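PDB 3PN9: proline dipeptidase from Streptococcus pneumoniae, which probably hydrolyses dipeptides that carry proline at the carboxyl end, and is represented here by its creatinase/prolidase N-terminal domain. Local coordinates for residues L7-T12 and Q132-I137; T29-Y32 and F36-D39; F46-V49 and P55-F58. All coordinates share one frame; numbering follows the deposited sequence.

Overall arrangement
Interaction 3 is the core of the domain: the hairpin strands 46-50 and 56-60 meet about 4 Å from the chain centre (centre to centre), joined by backbone hydrogen bonds and flanked by aromatic and leucine side chains. Interactions 1 and 2 lie farther out, the first still buried, the second partly so, and have no direct hydrogen bond between their segments. Interaction 1 joins helices 6-17 and 128-134 through a methionine, an amide and a water; interaction 2 lays a loop back on helix 27-34 through weak carbonyl contacts and an asparagine on a tyrosine edge. Val-49 joins interactions 1 and 3 by packing on Leu-7, Ile-10 and Leu-11, Ile-30 reaches strand 46-50, and Tyr-32 touches Met-134.

Interaction 1 of 3, residues L7-T12 and Q132-I137; sequences LQQILT and QRMRLI
The flat amide of Gln-9 has CG of Met-134, a selenomethionine, obliquely above its plane, 3.7 Å from OE1 of Gln-9 and 4.1 Å from its NE2. Polar partners hold the amide itself: OE1 accepts a hydrogen bond from Arg-130, while NE2 donates to the backbone oxygen of Met-4 and, at 3.0 Å, to a water. That water passes a hydrogen of its own to Met-134 O, 2.9 Å away, so the helices are bridged beside the methionine contact. With both ends of the amide engaged, its rotation is probably fixed. Within the creatinase/prolidase N-terminal domain the contact joins helix 6-17, early in the chain, to the last helix, 128-134. The two side chains run past each other in opposite directions. The methionine runs out extended from its backbone (chi1 -167°, chi2 170°) and bends at its last torsion (chi3 -46°), which brings CE to 3.7 Å from CG1 of Ile-10, the two chains crossing at about a right angle. Leu-33 of helix 27-34 packs against both Ile-10 and Met-134.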
ATOM      1  N   LEU A   7       8.039   3.917  11.870  1.00 17.07           N
ATOM      2  CA  LEU A   7       8.951   3.630  10.725  1.00 19.95           C
ATOM      3  C   LEU A   7       8.163   2.834   9.685  1.00 18.40           C
ATOM      4  O   LEU A   7       8.282   3.087   8.507  1.00 16.28           O
ATOM      5  CB  LEU A   7      10.168   2.808  11.207  1.00 18.93           C
ATOM      6  CG  LEU A   7      10.874   1.875  10.126  1.00 26.11           C
ATOM      7  CD1 LEU A   7      11.326   2.820   8.973  1.00 29.69           C
ATOM      8  CD2 LEU A   7      12.108   0.736  10.394  1.00 26.13           C
ATOM      9  N   GLN A   8       7.394   1.842  10.114  1.00 16.28           N
ATOM     10  CA  GLN A   8       6.670   1.096   9.094  1.00 16.36           C
ATOM     11  C   GLN A   8       5.599   1.970   8.352  1.00 16.18           C
ATOM     12  O   GLN A   8       5.344   1.817   7.122  1.00 15.01           O
ATOM     13  CB  GLN A   8       6.032  -0.183   9.695  1.00 15.93           C
ATOM     14  CG  GLN A   8       5.424  -1.078   8.547  1.00 21.08           C
ATOM     15  CD  GLN A   8       4.854  -2.452   9.018  1.00 21.38           C
ATOM     16  OE1 GLN A   8       4.101  -3.127   8.250  1.00 25.21           O
ATOM     17  NE2 GLN A   8       5.049  -2.756  10.273  1.00 16.52           N
ATOM     18  N   GLN A   9       4.994   2.935   9.062  1.00 14.28           N
ATOM     19  CA  GLN A   9       4.053   3.853   8.382  1.00 15.55           C
ATOM     20  C   GLN A   9       4.822   4.660   7.338  1.00 16.11           C
ATOM     21  O   GLN A   9       4.281   4.942   6.274  1.00 16.79           O
ATOM     22  CB  GLN A   9       3.555   4.885   9.391  1.00 16.17           C
ATOM     23  CG  GLN A   9       2.380   4.256  10.275  1.00 22.34           C
ATOM     24  CD  GLN A   9       1.709   5.347  11.139  1.00 28.17           C
ATOM     25  OE1 GLN A   9       1.160   6.350  10.584  1.00 28.80           O
ATOM     26  NE2 GLN A   9       1.818   5.206  12.470  1.00 29.30           N
ATOM     27  N   ILE A  10       6.063   5.117   7.639  1.00 14.86           N
ATOM     28  CA  ILE A  10       6.776   5.840   6.545  1.00 12.85           C
ATOM     29  C   ILE A  10       7.105   4.882   5.429  1.00 12.71           C
ATOM     30  O   ILE A  10       6.963   5.261   4.248  1.00 15.60           O
ATOM     31  CB  ILE A  10       8.091   6.463   7.125  1.00 14.74           C
ATOM     32  CG1 ILE A  10       7.669   7.630   8.051  1.00 17.55           C
ATOM     33  CG2 ILE A  10       9.005   6.986   5.910  1.00 14.50           C
ATOM     34  CD1 ILE A  10       8.773   8.188   8.848  1.00 27.69           C
ATOM     35  N   LEU A  11       7.485   3.622   5.744  1.00 14.34           N
ATOM     36  CA  LEU A  11       7.719   2.687   4.576  1.00 14.77           C
ATOM     37  C   LEU A  11       6.514   2.549   3.707  1.00 15.92           C
ATOM     38  O   LEU A  11       6.600   2.407   2.448  1.00 15.45           O
ATOM     39  CB  LEU A  11       8.180   1.249   5.064  1.00 13.93           C
ATOM     40  CG  LEU A  11       9.519   1.262   5.841  1.00 15.16           C
ATOM     41  CD1 LEU A  11       9.875  -0.177   6.513  1.00 16.48           C
ATOM     42  CD2 LEU A  11      10.632   1.609   4.853  1.00 16.37           C
ATOM     43  N   THR A  12       5.359   2.449   4.360  1.00 14.98           N
ATOM     44  CA  THR A  12       4.128   2.247   3.593  1.00 17.46           C
ATOM     45  C   THR A  12       3.896   3.468   2.717  1.00 17.39           C
ATOM     46  O   THR A  12       3.424   3.385   1.552  1.00 17.10           O
ATOM     47  CB  THR A  12       2.928   2.053   4.639  1.00 16.86           C
ATOM     48  OG1 THR A  12       3.219   0.858   5.398  1.00 20.57           O
ATOM     49  CG2 THR A  12       1.618   1.874   3.971  1.00 21.76           C
ATOM     50  N   GLN A 132       3.092  15.476  10.220  1.00 16.52           N
ATOM     51  CA  GLN A 132       2.058  16.130  11.038  1.00 19.48           C
ATOM     52  C   GLN A 132       0.779  15.204  11.164  1.00 20.07           C
ATOM     53  O   GLN A 132       0.186  15.169  12.202  1.00 20.26           O
ATOM     54  CB  GLN A 132       1.581  17.461  10.418  1.00 18.38           C
ATOM     55  CG  GLN A 132       2.804  18.463  10.503  1.00 18.85           C
ATOM     56  CD  GLN A 132       2.470  19.759   9.767  1.00 22.86           C
ATOM     57  OE1 GLN A 132       1.955  19.757   8.676  1.00 27.00           O
ATOM     58  NE2 GLN A 132       2.862  20.864  10.362  1.00 25.27           N
ATOM     59  N   ARG A 133       0.392  14.533  10.092  1.00 17.32           N
ATOM     60  CA  ARG A 133      -0.747  13.572  10.122  1.00 19.91           C
ATOM     61  C   ARG A 133      -0.455  12.426  11.041  1.00 19.85           C
ATOM     62  O   ARG A 133      -1.310  11.975  11.877  1.00 17.24           O
ATOM     63  CB  ARG A 133      -1.059  13.099   8.614  1.00 21.11           C
ATOM     64  CG  ARG A 133      -2.352  12.266   8.464  1.00 30.68           C
ATOM     65  CD  ARG A 133      -2.407  11.444   7.080  1.00 35.06           C
ATOM     66  NE  ARG A 133      -1.853  12.254   6.007  1.00 30.79           N
ATOM     67  CZ  ARG A 133      -1.348  11.751   4.874  1.00 37.53           C
ATOM     68  NH1 ARG A 133      -1.333  10.375   4.600  1.00 32.73           N
ATOM     69  NH2 ARG A 133      -0.819  12.624   4.037  1.00 34.31           N
HETATM   70  N   MSE A 134       0.819  11.966  11.058  1.00 17.03           N
HETATM   71  CA  MSE A 134       1.109  10.845  11.894  1.00 15.86           C
HETATM   72  C   MSE A 134       0.943  11.159  13.393  1.00 17.62           C
HETATM   73  O   MSE A 134       0.621  10.251  14.251  1.00 16.92           O
HETATM   74  CB  MSE A 134       2.635  10.441  11.652  1.00 15.50           C
HETATM   75  CG  MSE A 134       2.867   9.156  12.223  1.00 24.32           C
HETATM   76 SE   MSE A 134       4.781   8.563  11.537  1.00 29.93          SE
HETATM   77  CE  MSE A 134       4.649   8.973   9.794  1.00 17.12           C
ATOM     78  N   ARG A 135       1.229  12.398  13.753  1.00 16.59           N
ATOM     79  CA  ARG A 135       1.059  12.809  15.163  1.00 21.09           C
ATOM     80  C   ARG A 135      -0.427  12.887  15.586  1.00 24.18           C
ATOM     81  O   ARG A 135      -0.661  12.987  16.786  1.00 27.74           O
ATOM     82  CB  ARG A 135       1.643  14.207  15.365  1.00 21.50           C
ATOM     83  CG  ARG A 135       3.174  14.173  15.154  1.00 22.81           C
ATOM     84  CD  ARG A 135       3.789  15.573  15.447  1.00 28.58           C
ATOM     85  NE  ARG A 135       5.255  15.710  15.208  1.00 23.26           N
ATOM     86  CZ  ARG A 135       6.141  15.333  16.107  1.00 25.86           C
ATOM     87  NH1 ARG A 135       5.760  14.776  17.304  1.00 25.53           N
ATOM     88  NH2 ARG A 135       7.422  15.573  15.849  1.00 21.51           N
ATOM     89  N   LEU A 136      -1.360  12.846  14.652  1.00 23.69           N
ATOM     90  CA  LEU A 136      -2.807  12.810  14.992  1.00 30.45           C
ATOM     91  C   LEU A 136      -3.293  11.459  15.454  1.00 38.83           C
ATOM     92  O   LEU A 136      -4.522  11.282  15.540  1.00 41.66           O
ATOM     93  CB  LEU A 136      -3.652  13.210  13.815  1.00 27.75           C
ATOM     94  CG  LEU A 136      -3.286  14.561  13.239  1.00 25.85           C
ATOM     95  CD1 LEU A 136      -4.170  14.827  12.048  1.00 31.66           C
ATOM     96  CD2 LEU A 136      -3.358  15.692  14.291  1.00 25.49           C
ATOM     97  N   ILE A 137      -2.393  10.474  15.638  1.00 43.84           N
ATOM     98  CA  ILE A 137      -2.697   9.164  16.336  1.00 50.62           C
ATOM     99  C   ILE A 137      -1.692   9.083  17.489  1.00 54.89           C
ATOM    100  O   ILE A 137      -0.490   8.813  17.207  1.00 57.01           O
ATOM    101  CB  ILE A 137      -2.571   7.939  15.375  1.00 50.43           C
ATOM    102  CG1 ILE A 137      -3.476   8.146  14.134  1.00 50.32           C
ATOM    103  CG2 ILE A 137      -2.806   6.594  16.135  1.00 50.97           C
ATOM    104  CD1 ILE A 137      -2.656   7.974  12.902  1.00 47.48           C
TER
HETATM  105  O   HOH W   1       0.520   7.381  14.009  1.00 37.19           O

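Interaction 2 of 3, residues T29-Y32 and F36-D39; sequences TINY and FYSD
Asn-31, on helix 27-34, meets the returning chain at Phe-36 and Tyr-37. Its CB lies 3.5 Å from Phe-36 O and, in the plane of the Tyr-37 ring, approaches the ring edge at CD1, 3.9 Å away. Because CG is turned anti to the backbone N (chi1 -179°), the amide runs alongside the start of the loop, and CG comes to 3.8 Å from Tyr-37 CB. At the tip, OD1 sits 3.5 Å from Phe-36 N and 3.6 Å from Tyr-37 N without bonding to either, while ND2 grazes Tyr-37 CB. Amide and ring planes stand 74° apart. On the backbone side, CA of Asn-31 makes a bent CH···O contact with Phe-36 O at 3.2 Å, and Ile-30 CG2 meets the same oxygen at 3.7 Å. This is the turn off the helix end, where the chain doubles back before it goes on to strand 46-50; Thr-34 OG1 accepts from Phe-36 N, and Arg-66 donates to Tyr-37 O. Between the segments the attraction is therefore weakly polar and van der Waals; side chains outside them, such as Thr-34 and Arg-66, supply directional bonds to the loop.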
ATOM      1  N   THR A  29      11.883  15.658  14.739  1.00 16.34           N
ATOM      2  CA  THR A  29      11.232  14.574  14.041  1.00 16.67           C
ATOM      3  C   THR A  29      12.033  13.297  14.164  1.00 16.80           C
ATOM      4  O   THR A  29      11.479  12.162  14.296  1.00 16.79           O
ATOM      5  CB  THR A  29      11.047  14.908  12.524  1.00 17.84           C
ATOM      6  OG1 THR A  29      10.479  16.201  12.395  1.00 17.27           O
ATOM      7  CG2 THR A  29      10.201  13.834  11.833  1.00 15.74           C
ATOM      8  N   ILE A  30      13.373  13.414  14.068  1.00 14.58           N
ATOM      9  CA  ILE A  30      14.146  12.224  14.211  1.00 14.30           C
ATOM     10  C   ILE A  30      13.894  11.557  15.585  1.00 13.57           C
ATOM     11  O   ILE A  30      13.785  10.324  15.696  1.00 16.46           O
ATOM     12  CB  ILE A  30      15.714  12.624  14.111  1.00 13.34           C
ATOM     13  CG1 ILE A  30      15.968  13.014  12.612  1.00 13.42           C
ATOM     14  CG2 ILE A  30      16.528  11.352  14.526  1.00 14.45           C
ATOM     15  CD1 ILE A  30      17.469  13.555  12.296  1.00 13.51           C
ATOM     16  N   ASN A  31      13.854  12.382  16.624  1.00 14.56           N
ATOM     17  CA  ASN A  31      13.581  11.802  17.943  1.00 16.61           C
ATOM     18  C   ASN A  31      12.172  11.174  18.051  1.00 17.28           C
ATOM     19  O   ASN A  31      11.978   9.993  18.566  1.00 17.47           O
ATOM     20  CB  ASN A  31      13.704  12.934  18.981  1.00 16.70           C
ATOM     21  CG  ASN A  31      13.460  12.381  20.404  1.00 25.86           C
ATOM     22  OD1 ASN A  31      13.973  11.335  20.723  1.00 24.36           O
ATOM     23  ND2 ASN A  31      12.694  13.079  21.208  1.00 22.96           N
ATOM     24  N   TYR A  32      11.217  11.869  17.449  1.00 18.49           N
ATOM     25  CA  TYR A  32       9.799  11.314  17.352  1.00 20.75           C
ATOM     26  C   TYR A  32       9.760   9.909  16.675  1.00 20.17           C
ATOM     27  O   TYR A  32       9.108   8.968  17.170  1.00 19.31           O
ATOM     28  CB  TYR A  32       8.937  12.311  16.551  1.00 19.36           C
ATOM     29  CG  TYR A  32       7.537  11.788  16.233  1.00 21.27           C
ATOM     30  CD1 TYR A  32       6.626  11.522  17.300  1.00 19.50           C
ATOM     31  CD2 TYR A  32       7.162  11.555  14.930  1.00 19.33           C
ATOM     32  CE1 TYR A  32       5.255  11.034  17.021  1.00 22.05           C
ATOM     33  CE2 TYR A  32       5.836  11.092  14.623  1.00 24.18           C
ATOM     34  CZ  TYR A  32       4.928  10.834  15.692  1.00 23.53           C
ATOM     35  OH  TYR A  32       3.690  10.428  15.353  1.00 24.04           O
ATOM     36  N   PHE A  36      15.927   8.752  19.309  1.00 21.04           N
ATOM     37  CA  PHE A  36      17.289   9.311  19.419  1.00 20.39           C
ATOM     38  C   PHE A  36      17.196  10.824  19.285  1.00 19.64           C
ATOM     39  O   PHE A  36      16.760  11.343  18.229  1.00 20.01           O
ATOM     40  CB  PHE A  36      18.237   8.750  18.337  1.00 18.57           C
ATOM     41  CG  PHE A  36      19.628   9.389  18.410  1.00 23.10           C
ATOM     42  CD1 PHE A  36      20.481   9.043  19.470  1.00 20.80           C
ATOM     43  CD2 PHE A  36      20.008  10.389  17.506  1.00 20.41           C
ATOM     44  CE1 PHE A  36      21.808   9.638  19.600  1.00 19.78           C
ATOM     45  CE2 PHE A  36      21.277  10.996  17.575  1.00 21.53           C
ATOM     46  CZ  PHE A  36      22.176  10.629  18.642  1.00 20.53           C
ATOM     47  N   TYR A  37      17.544  11.557  20.355  1.00 18.55           N
ATOM     48  CA  TYR A  37      17.563  13.003  20.325  1.00 21.19           C
ATOM     49  C   TYR A  37      19.042  13.544  20.331  1.00 22.95           C
ATOM     50  O   TYR A  37      19.796  13.192  21.242  1.00 24.27           O
ATOM     51  CB  TYR A  37      16.833  13.639  21.548  1.00 21.58           C
ATOM     52  CG  TYR A  37      16.834  15.125  21.348  1.00 26.43           C
ATOM     53  CD1 TYR A  37      16.082  15.718  20.356  1.00 26.42           C
ATOM     54  CD2 TYR A  37      17.735  15.928  22.080  1.00 30.64           C
ATOM     55  CE1 TYR A  37      16.179  17.140  20.126  1.00 26.80           C
ATOM     56  CE2 TYR A  37      17.866  17.298  21.869  1.00 31.68           C
ATOM     57  CZ  TYR A  37      17.091  17.888  20.901  1.00 32.08           C
ATOM     58  OH  TYR A  37      17.266  19.220  20.684  1.00 32.42           O
ATOM     59  N   SER A  38      19.384  14.475  19.435  1.00 21.81           N
ATOM     60  CA  SER A  38      20.677  15.177  19.513  1.00 22.60           C
ATOM     61  C   SER A  38      20.540  16.543  18.885  1.00 23.51           C
ATOM     62  O   SER A  38      19.883  16.667  17.834  1.00 23.25           O
ATOM     63  CB  SER A  38      21.737  14.339  18.720  1.00 22.61           C
ATOM     64  OG  SER A  38      22.947  15.017  18.796  1.00 31.64           O
ATOM     65  N   ASP A  39      21.137  17.580  19.468  1.00 21.65           N
ATOM     66  CA  ASP A  39      21.143  18.832  18.769  1.00 25.61           C
ATOM     67  C   ASP A  39      22.515  18.902  18.062  1.00 25.69           C
ATOM     68  O   ASP A  39      23.471  19.066  18.719  1.00 25.24           O
ATOM     69  CB  ASP A  39      21.028  19.980  19.761  1.00 26.32           C
ATOM     70  CG  ASP A  39      21.037  21.319  19.059  1.00 33.69           C
ATOM     71  OD1 ASP A  39      21.305  21.351  17.812  1.00 31.98           O
ATOM     72  OD2 ASP A  39      20.851  22.315  19.787  1.00 38.08           O
TER

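Interaction 3 of 3, residues F46-V49 and P55-F58; sequences FLFV and PLLF
Phe-48, Phe-46 and Phe-58 bury the most surface here, and all three leave the same face of the sheet, the end of Phe-58 leading away from strand 46-50. Phe-48 N donates an almost straight bond to Leu-56 O (2.9 Å, 179° at the hydrogen), and Leu-56 N returns one to Phe-48 O within the carbonyl plane. At the next hydrogen-bonded pair, Phe-58 N reaches Phe-46 O at 2.8 Å, nearly along the C=O axis, whereas the return bond from Phe-46 N to Phe-58 O is more bent (151°). These pairs flank the non-hydrogen-bonded pair Leu-47 with Leu-57 in the antiparallel hairpin of strands 46-50 and 56-60, which lies between strands 75-78 and 21-24 of the six-stranded mixed sheet. The Phe-48 ring turns an edge to Phe-58, with CE2 3.9 Å from Phe-58 CB in the ring plane, and the two side chains run side by side. CD2 of Phe-48 also touches Leu-56 CD2 at 4.2 Å. All three phenylalanines pack on Ile-88 of helix 84-91, and Phe-58 meets Tyr-78 with nearly parallel rings. On the opposite face, Leu-47 CD1 lies 4.2 Å from Leu-57 CB, and both leucines contact Phe-73.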
ATOM      1  N   PHE A  46      21.051  13.324   9.562  1.00 15.00           N
ATOM      2  CA  PHE A  46      19.833  13.012   8.830  1.00 15.56           C
ATOM      3  C   PHE A  46      19.438  11.597   9.167  1.00 15.86           C
ATOM      4  O   PHE A  46      20.315  10.700   9.342  1.00 15.96           O
ATOM      5  CB  PHE A  46      20.024  13.047   7.282  1.00 15.72           C
ATOM      6  CG  PHE A  46      20.404  14.404   6.754  1.00 16.97           C
ATOM      7  CD1 PHE A  46      19.441  15.374   6.570  1.00 12.76           C
ATOM      8  CD2 PHE A  46      21.792  14.692   6.464  1.00 14.39           C
ATOM      9  CE1 PHE A  46      19.757  16.676   6.058  1.00 12.92           C
ATOM     10  CE2 PHE A  46      22.126  15.987   5.995  1.00 16.71           C
ATOM     11  CZ  PHE A  46      21.129  16.943   5.743  1.00 14.89           C
ATOM     12  N   LEU A  47      18.122  11.354   9.197  1.00 15.68           N
ATOM     13  CA  LEU A  47      17.658   9.915   9.138  1.00 14.87           C
ATOM     14  C   LEU A  47      17.177   9.669   7.692  1.00 15.02           C
ATOM     15  O   LEU A  47      16.352  10.437   7.125  1.00 15.01           O
ATOM     16  CB  LEU A  47      16.484   9.714  10.142  1.00 17.46           C
ATOM     17  CG  LEU A  47      15.765   8.339  10.008  1.00 16.08           C
ATOM     18  CD1 LEU A  47      16.789   7.357  10.558  1.00 15.77           C
ATOM     19  CD2 LEU A  47      14.461   8.350  10.881  1.00 17.13           C
ATOM     20  N   PHE A  48      17.729   8.657   7.025  1.00 11.35           N
ATOM     21  CA  PHE A  48      17.273   8.362   5.694  1.00 12.87           C
ATOM     22  C   PHE A  48      16.371   7.114   5.778  1.00 13.25           C
ATOM     23  O   PHE A  48      16.864   6.042   6.187  1.00 17.93           O
ATOM     24  CB  PHE A  48      18.457   7.990   4.794  1.00 12.35           C
ATOM     25  CG  PHE A  48      19.363   9.199   4.568  1.00 14.52           C
ATOM     26  CD1 PHE A  48      19.041  10.110   3.577  1.00 14.00           C
ATOM     27  CD2 PHE A  48      20.466   9.447   5.445  1.00 14.41           C
ATOM     28  CE1 PHE A  48      19.868  11.261   3.390  1.00 18.48           C
ATOM     29  CE2 PHE A  48      21.297  10.576   5.226  1.00 15.10           C
ATOM     30  CZ  PHE A  48      20.971  11.486   4.198  1.00 13.77           C
ATOM     31  N   VAL A  49      15.093   7.259   5.437  1.00 14.46           N
ATOM     32  CA  VAL A  49      14.216   6.056   5.468  1.00 14.03           C
ATOM     33  C   VAL A  49      14.102   5.666   4.003  1.00 15.05           C
ATOM     34  O   VAL A  49      13.541   6.402   3.200  1.00 15.18           O
ATOM     35  CB  VAL A  49      12.800   6.379   6.029  1.00 16.97           C
ATOM     36  CG1 VAL A  49      12.011   5.013   6.176  1.00 11.54           C
ATOM     37  CG2 VAL A  49      12.925   7.041   7.480  1.00 15.11           C
ATOM     38  N   PRO A  55      16.564   1.634   7.529  1.00 17.69           N
ATOM     39  CA  PRO A  55      16.955   3.054   7.375  1.00 16.63           C
ATOM     40  C   PRO A  55      18.491   3.238   7.699  1.00 17.48           C
ATOM     41  O   PRO A  55      19.156   2.309   8.188  1.00 16.24           O
ATOM     42  CB  PRO A  55      16.238   3.731   8.518  1.00 17.58           C
ATOM     43  CG  PRO A  55      15.089   2.814   8.904  1.00 20.42           C
ATOM     44  CD  PRO A  55      15.555   1.397   8.586  1.00 17.15           C
ATOM     45  N   LEU A  56      19.006   4.444   7.477  1.00 18.29           N
ATOM     46  CA  LEU A  56      20.397   4.768   7.847  1.00 17.76           C
ATOM     47  C   LEU A  56      20.305   6.013   8.689  1.00 16.49           C
ATOM     48  O   LEU A  56      19.795   7.065   8.234  1.00 16.74           O
ATOM     49  CB  LEU A  56      21.226   4.997   6.522  1.00 18.59           C
ATOM     50  CG  LEU A  56      22.562   5.803   6.848  1.00 22.69           C
ATOM     51  CD1 LEU A  56      23.422   4.703   7.561  1.00 20.65           C
ATOM     52  CD2 LEU A  56      23.135   6.176   5.516  1.00 27.26           C
ATOM     53  N   LEU A  57      20.876   5.997   9.873  1.00 14.73           N
ATOM     54  CA  LEU A  57      20.906   7.229  10.619  1.00 15.48           C
ATOM     55  C   LEU A  57      22.347   7.802  10.433  1.00 17.89           C
ATOM     56  O   LEU A  57      23.342   7.130  10.775  1.00 19.13           O
ATOM     57  CB  LEU A  57      20.630   6.929  12.092  1.00 15.38           C
ATOM     58  CG  LEU A  57      20.740   8.115  13.105  1.00 16.24           C
ATOM     59  CD1 LEU A  57      20.026   9.495  12.704  1.00 18.23           C
ATOM     60  CD2 LEU A  57      20.314   7.638  14.534  1.00 22.55           C
ATOM     61  N   PHE A  58      22.437   9.057   9.970  1.00 17.44           N
ATOM     62  CA  PHE A  58      23.785   9.669   9.708  1.00 16.96           C
ATOM     63  C   PHE A  58      24.019  10.770  10.715  1.00 18.49           C
ATOM     64  O   PHE A  58      23.172  11.648  10.818  1.00 16.58           O
ATOM     65  CB  PHE A  58      23.769  10.254   8.283  1.00 15.52           C
ATOM     66  CG  PHE A  58      25.122  10.890   7.890  1.00 18.85           C
ATOM     67  CD1 PHE A  58      26.182  10.094   7.437  1.00 19.58           C
ATOM     68  CD2 PHE A  58      25.296  12.274   8.046  1.00 17.11           C
ATOM     69  CE1 PHE A  58      27.449  10.737   7.045  1.00 21.06           C
ATOM     70  CE2 PHE A  58      26.510  12.913   7.675  1.00 18.53           C
ATOM     71  CZ  PHE A  58      27.556  12.162   7.177  1.00 19.39           C
TER